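Local coordinates for extracellular solute-binding protein, family 7 (Colwellia psychrerythraea, PDB 4PET) that binds pyruvate together with a calcium ion and probably delivers it to a TRAP transporter, at residues 40-45 / 215-220; 151-156 / 209-214. All blocks are in the same frame, centred on the assembly; numbering follows the deposited sequence.

Contact 1 of 2, residues 40-45 / 215-220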
loop_
_atom_site.group_PDB
_atom_site.type_symbol
_atom_site.label_atom_id
_atom_site.label_comp_id
_atom_site.label_asym_id
_atom_site.label_seq_id
_atom_site.Cartn_x
_atom_site.Cartn_y
_atom_site.Cartn_z
ATOM N N ASN A 40 11.509 -20.573 -9.100
ATOM C CA ASN A 40 10.449 -19.946 -9.906
ATOM C C ASN A 40 9.111 -19.834 -9.196
ATOM O O ASN A 40 8.065 -20.133 -9.782
ATOM C CB ASN A 40 10.214 -20.746 -11.188
ATOM C CG ASN A 40 11.485 -20.994 -11.953
ATOM O OD1 ASN A 40 11.822 -22.137 -12.253
ATOM N ND2 ASN A 40 12.199 -19.927 -12.276
ATOM N N PHE A 41 9.136 -19.447 -7.928
ATOM C CA PHE A 41 7.914 -19.370 -7.149
ATOM C C PHE A 41 7.342 -18.009 -7.451
ATOM O O PHE A 41 8.042 -17.000 -7.308
ATOM C CB PHE A 41 8.209 -19.485 -5.658
ATOM C CG PHE A 41 7.003 -19.783 -4.826
ATOM C CD1 PHE A 41 6.220 -18.759 -4.329
ATOM C CD2 PHE A 41 6.650 -21.094 -4.541
ATOM C CE1 PHE A 41 5.109 -19.036 -3.553
ATOM C CE2 PHE A 41 5.533 -21.381 -3.780
ATOM C CZ PHE A 41 4.756 -20.350 -3.292
ATOM N N PRO A 42 6.087 -17.957 -7.926
ATOM C CA PRO A 42 5.617 -16.615 -8.324
ATOM C C PRO A 42 5.381 -15.693 -7.147
ATOM O O PRO A 42 5.099 -16.172 -6.039
ATOM C CB PRO A 42 4.308 -16.884 -9.097
ATOM C CG PRO A 42 3.959 -18.342 -8.867
ATOM C CD PRO A 42 5.193 -19.050 -8.356
ATOM N N ILE A 43 5.526 -14.384 -7.401
ATOM C CA ILE A 43 5.244 -13.310 -6.446
ATOM C C ILE A 43 6.332 -13.267 -5.396
ATOM O O ILE A 43 7.073 -12.271 -5.314
ATOM C CB ILE A 43 3.852 -13.413 -5.791
ATOM C CG1 ILE A 43 2.767 -13.549 -6.881
ATOM C CG2 ILE A 43 3.567 -12.176 -4.915
ATOM C CD1 ILE A 43 1.371 -13.601 -6.313
ATOM N N PHE A 44 6.475 -14.339 -4.622
ATOM C CA PHE A 44 7.520 -14.319 -3.566
ATOM C C PHE A 44 8.913 -14.380 -4.198
ATOM O O PHE A 44 9.812 -13.616 -3.859
ATOM C CB PHE A 44 7.379 -15.482 -2.589
ATOM C CG PHE A 44 6.151 -15.440 -1.735
ATOM C CD1 PHE A 44 5.144 -14.556 -1.960
ATOM C CD2 PHE A 44 6.008 -16.326 -0.701
ATOM C CE1 PHE A 44 4.014 -14.540 -1.171
ATOM C CE2 PHE A 44 4.883 -16.306 0.102
ATOM C CZ PHE A 44 3.886 -15.415 -0.131
ATOM N N GLY A 45 9.086 -15.313 -5.121
ATOM C CA GLY A 45 10.315 -15.426 -5.881
ATOM C C GLY A 45 10.511 -14.244 -6.824
ATOM O O GLY A 45 11.640 -13.960 -7.210
ATOM N N PRO A 215 -5.984 -16.419 -3.199
ATOM C CA PRO A 215 -6.151 -16.659 -4.635
ATOM C C PRO A 215 -4.908 -16.324 -5.438
ATOM O O PRO A 215 -4.716 -16.860 -6.537
ATOM C CB PRO A 215 -7.295 -15.716 -5.018
ATOM C CG PRO A 215 -8.017 -15.446 -3.802
ATOM C CD PRO A 215 -7.036 -15.554 -2.651
ATOM N N SER A 216 -4.058 -15.438 -4.929
ATOM C CA SER A 216 -2.874 -15.066 -5.700
ATOM C C SER A 216 -1.986 -16.269 -5.996
ATOM O O SER A 216 -1.300 -16.302 -7.021
ATOM C CB SER A 216 -2.052 -13.977 -4.995
ATOM O OG SER A 216 -1.730 -14.344 -3.659
ATOM N N LEU A 217 -1.986 -17.241 -5.084
ATOM C CA LEU A 217 -1.016 -18.338 -5.105
ATOM C C LEU A 217 -1.612 -19.722 -4.839
ATOM O O LEU A 217 -0.993 -20.714 -5.198
ATOM C CB LEU A 217 0.100 -18.094 -4.079
ATOM C CG LEU A 217 1.030 -16.918 -4.361
ATOM C CD1 LEU A 217 1.900 -16.574 -3.081
ATOM C CD2 LEU A 217 1.914 -17.247 -5.560
ATOM N N ASP A 218 -2.789 -19.800 -4.215
ATOM C CA ASP A 218 -3.286 -21.085 -3.740
ATOM C C ASP A 218 -3.713 -22.015 -4.884
ATOM O O ASP A 218 -3.610 -23.228 -4.757
ATOM C CB ASP A 218 -4.483 -20.904 -2.820
ATOM C CG ASP A 218 -4.122 -20.350 -1.458
ATOM O OD1 ASP A 218 -2.940 -20.015 -1.221
ATOM O OD2 ASP A 218 -5.050 -20.242 -0.625
ATOM N N LEU A 219 -4.188 -21.473 -6.005
ATOM C CA LEU A 219 -4.837 -22.342 -6.998
ATOM C C LEU A 219 -3.820 -23.227 -7.719
ATOM O O LEU A 219 -4.026 -24.415 -7.839
ATOM C CB LEU A 219 -5.672 -21.526 -7.999
ATOM C CG LEU A 219 -6.637 -20.563 -7.292
ATOM C CD1 LEU A 219 -7.378 -19.733 -8.301
ATOM C CD2 LEU A 219 -7.586 -21.323 -6.382
ATOM N N ARG A 220 -2.712 -22.645 -8.164
ATOM C CA ARG A 220 -1.672 -23.403 -8.845
ATOM C C ARG A 220 -1.105 -24.520 -7.958
ATOM O O ARG A 220 -0.580 -25.492 -8.470
ATOM C CB ARG A 220 -0.539 -22.478 -9.306
ATOM C CG ARG A 220 0.505 -22.187 -8.211
ATOM C CD ARG A 220 1.568 -21.174 -8.647
ATOM N NE ARG A 220 2.862 -21.787 -8.971
ATOM C CZ ARG A 220 3.774 -22.159 -8.070
ATOM N NH1 ARG A 220 4.922 -22.696 -8.468
ATOM N NH2 ARG A 220 3.544 -22.001 -6.768
#

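Contact 2 of 2, residues 151-156 / 209-214. With CA (calcium ion), chain E; PYR (pyruvic acid), chain D.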
loop_
_atom_site.group_PDB
_atom_site.type_symbol
_atom_site.label_atom_id
_atom_site.label_comp_id
_atom_site.label_asym_id
_atom_site.label_seq_id
_atom_site.Cartn_x
_atom_site.Cartn_y
_atom_site.Cartn_z
ATOM N N GLY A 151 -1.268 -8.876 1.527
ATOM C CA GLY A 151 -2.610 -8.448 1.882
ATOM C C GLY A 151 -3.328 -9.526 2.705
ATOM O O GLY A 151 -2.707 -10.409 3.272
ATOM N N ASN A 152 -4.646 -9.402 2.815
ATOM C CA ASN A 152 -5.414 -10.194 3.766
ATOM C C ASN A 152 -5.512 -11.635 3.246
ATOM O O ASN A 152 -5.800 -11.867 2.061
ATOM C CB ASN A 152 -6.830 -9.591 3.873
ATOM C CG ASN A 152 -7.352 -9.589 5.288
ATOM O OD1 ASN A 152 -7.430 -10.631 5.926
ATOM N ND2 ASN A 152 -7.678 -8.404 5.801
ATOM N N GLN A 153 -5.254 -12.618 4.095
ATOM C CA GLN A 153 -5.178 -13.995 3.592
ATOM C C GLN A 153 -6.467 -14.756 3.851
ATOM O O GLN A 153 -7.216 -14.426 4.771
ATOM C CB GLN A 153 -3.983 -14.732 4.221
ATOM C CG GLN A 153 -2.654 -14.079 3.890
ATOM C CD GLN A 153 -1.465 -14.892 4.274
ATOM O OE1 GLN A 153 -1.591 -15.902 4.995
ATOM N NE2 GLN A 153 -0.298 -14.513 3.749
HETATM N N MSE A 154 -6.717 -15.785 3.035
HETATM C CA MSE A 154 -7.892 -16.628 3.198
HETATM C C MSE A 154 -7.668 -17.567 4.384
HETATM O O MSE A 154 -6.518 -17.811 4.778
HETATM C CB MSE A 154 -8.184 -17.410 1.891
HETATM C CG MSE A 154 -8.523 -16.497 0.703
HETATM SE SE MSE A 154 -10.281 -15.748 0.919
HETATM C CE MSE A 154 -11.262 -17.411 0.721
ATOM N N GLY A 155 -8.763 -18.058 4.970
ATOM C CA GLY A 155 -8.730 -18.929 6.136
ATOM C C GLY A 155 -8.130 -20.301 5.856
ATOM O O GLY A 155 -7.650 -20.989 6.781
ATOM N N GLY A 156 -8.181 -20.710 4.586
ATOM C CA GLY A 156 -7.553 -21.953 4.179
ATOM C C GLY A 156 -8.463 -22.960 3.531
ATOM O O GLY A 156 -9.643 -22.711 3.252
ATOM N N ALA A 209 -6.134 -29.973 7.033
ATOM C CA ALA A 209 -6.443 -28.657 6.471
ATOM C C ALA A 209 -5.153 -27.868 6.434
ATOM O O ALA A 209 -4.163 -28.244 7.093
ATOM C CB ALA A 209 -7.441 -27.967 7.345
ATOM N N LEU A 210 -5.151 -26.771 5.698
ATOM C CA LEU A 210 -3.989 -25.908 5.663
ATOM C C LEU A 210 -4.428 -24.543 5.226
ATOM O O LEU A 210 -5.503 -24.380 4.628
ATOM C CB LEU A 210 -2.916 -26.444 4.700
ATOM C CG LEU A 210 -3.254 -26.571 3.203
ATOM C CD1 LEU A 210 -3.122 -25.241 2.454
ATOM C CD2 LEU A 210 -2.334 -27.603 2.605
ATOM N N GLU A 211 -3.589 -23.564 5.501
ATOM C CA GLU A 211 -3.739 -22.281 4.850
ATOM C C GLU A 211 -2.400 -21.959 4.221
ATOM O O GLU A 211 -1.339 -22.445 4.667
ATOM C CB GLU A 211 -4.258 -21.220 5.829
ATOM C CG GLU A 211 -3.318 -20.783 6.923
ATOM C CD GLU A 211 -2.290 -19.781 6.400
ATOM O OE1 GLU A 211 -1.084 -20.015 6.572
ATOM O OE2 GLU A 211 -2.690 -18.768 5.782
ATOM N N TRP A 212 -2.433 -21.190 3.146
ATOM C CA TRP A 212 -1.198 -20.718 2.549
ATOM C C TRP A 212 -1.274 -19.192 2.408
ATOM O O TRP A 212 -0.834 -18.499 3.326
ATOM C CB TRP A 212 -0.864 -21.458 1.253
ATOM C CG TRP A 212 0.305 -20.899 0.552
ATOM C CD1 TRP A 212 0.318 -20.326 -0.688
ATOM C CD2 TRP A 212 1.632 -20.799 1.053
ATOM N NE1 TRP A 212 1.572 -19.875 -0.988
ATOM C CE2 TRP A 212 2.406 -20.151 0.068
ATOM C CE3 TRP A 212 2.255 -21.201 2.245
ATOM C CZ2 TRP A 212 3.765 -19.915 0.219
ATOM C CZ3 TRP A 212 3.599 -20.955 2.400
ATOM C CH2 TRP A 212 4.346 -20.309 1.397
ATOM N N VAL A 213 -1.865 -18.681 1.323
ATOM C CA VAL A 213 -2.000 -17.233 1.149
ATOM C C VAL A 213 -3.399 -16.786 0.748
ATOM O O VAL A 213 -4.061 -16.010 1.450
ATOM C CB VAL A 213 -0.978 -16.700 0.123
ATOM C CG1 VAL A 213 -1.254 -15.217 -0.167
ATOM C CG2 VAL A 213 0.459 -16.905 0.656
ATOM N N GLY A 214 -3.852 -17.285 -0.391
ATOM C CA GLY A 214 -5.067 -16.786 -0.995
ATOM C C GLY A 214 -5.055 -17.054 -2.482
ATOM O O GLY A 214 -4.226 -17.815 -2.990
HETATM CA CA CA E . -0.450 -17.868 5.573
HETATM C C PYR D . 2.732 -18.526 5.153
HETATM O O PYR D . 1.662 -19.091 5.643
HETATM O OXT PYR D . 3.854 -19.166 5.321
HETATM C CA PYR D . 2.649 -17.333 4.404
HETATM O O3 PYR D . 1.564 -16.600 4.414
HETATM C CB PYR D . 3.777 -16.890 3.523
HETATM O O HOH W 1 -4.264 -18.319 3.644
#

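Contact 1 of 2, residues 40-45 / 215-220
Leu217 sends its two methyls into different parts of segment 40-45. CD1 sits over a face of the Phe44 ring, 4.0 Å from the centroid and 29° off the normal, which defines a CH-pi contact; the same methyl meets the edge of Phe41, with CE1 4.1 Å away. CD2 turns to the backbone and side chains instead, 3.4 Å from Pro42 O and 3.8 Å from Ile43 CD1. The latter atom also reaches Ser216 CB. Beside the leucine, Pro42 CD stands 3.4 Å above the centre of the Arg220 guanidinium, whose NH2 lies over the Phe41 ring, 3.6 Å from CE2. The Arg220 CZ to Phe41 centroid distance of 5.0 Å fits a cation-pi pair, although ring and guanidinium planes are 77° apart; a bend at chi3 (-104°) turns the guanidinium for both contacts. Behind this shell, Phe44 N bonds Pro42 O at 2.7 Å, closing a classic gamma-turn at Ile43, the N-cap residue of helix 44-58. Asp46 OD2 accepts from Ile43 N, and helix 255-290 covers Ile43 and Ser216. This largely apolar packing joins the two lobes of a solute-binding protein, one built round each sheet, beside the cleft where pyruvate binds.

Contact 2 of 2, residues 151-156 / 209-214
The calcium-pyruvate site lies where segments 151-156 and 209-214 meet, and seven oxygens from protein and ligand surround the metal. Glu211 grips it in bidentate fashion, OE1 at 2.5 Å and OE2 at 2.4 Å from calcium; its side chain folds back to do this, with chi1 at 69° and chi2 at 79°. Trp212 O and the Gln153 side chain add one ligand each, Glu236 another, and pyruvate chelates through O and O3. The Gln153 amide and Glu211 carboxylate planes are only 12° apart. Such a cleft between two alpha/beta lobes is the substrate site of the DctP family. The Trp212 indole faces the pyruvate, CZ3 lying 3.4 Å from its OXT, and Val213 CG2 covers the rim of the ring 3.5 Å above the plane. An alanine here would keep the metal-binding carbonyl but is likely to take away the indole face on one side of pyruvate and leave the ligand freer to shift. Behind the metal, Met154 N donates to Val213 O (3.1 Å), and a water donates to both Met154 O and Glu211 OE2 (2.7 Å to the carboxylate). Gly156, in a classic beta bulge opposite Tyr231, lets the chains close: its CA comes within 3.2 Å of Leu210 O.

Overall arrangement
Contacts 1 and 2 lie with their centres 12 Å apart and share one continuous piece of chain, 209-220, whose first half binds calcium and whose second half meets the other lobe. Asp218 ties the halves together: its OD1 lies 3.1 Å from Val213 N, a probable hydrogen bond that probably holds the backbone just after Trp212, whose carbonyl binds calcium. The Trp212 indole is the other link, since CZ2 packs 3.7 Å from Phe41 CZ and 3.8 Å from Phe44 CE2. Phe44 also belongs to the ligand pocket, its side chain about 4 Å from pyruvate and about 8 Å from calcium at nearest atoms. The aromatic packing thus connects the interlobe contact directly with the pyruvate site.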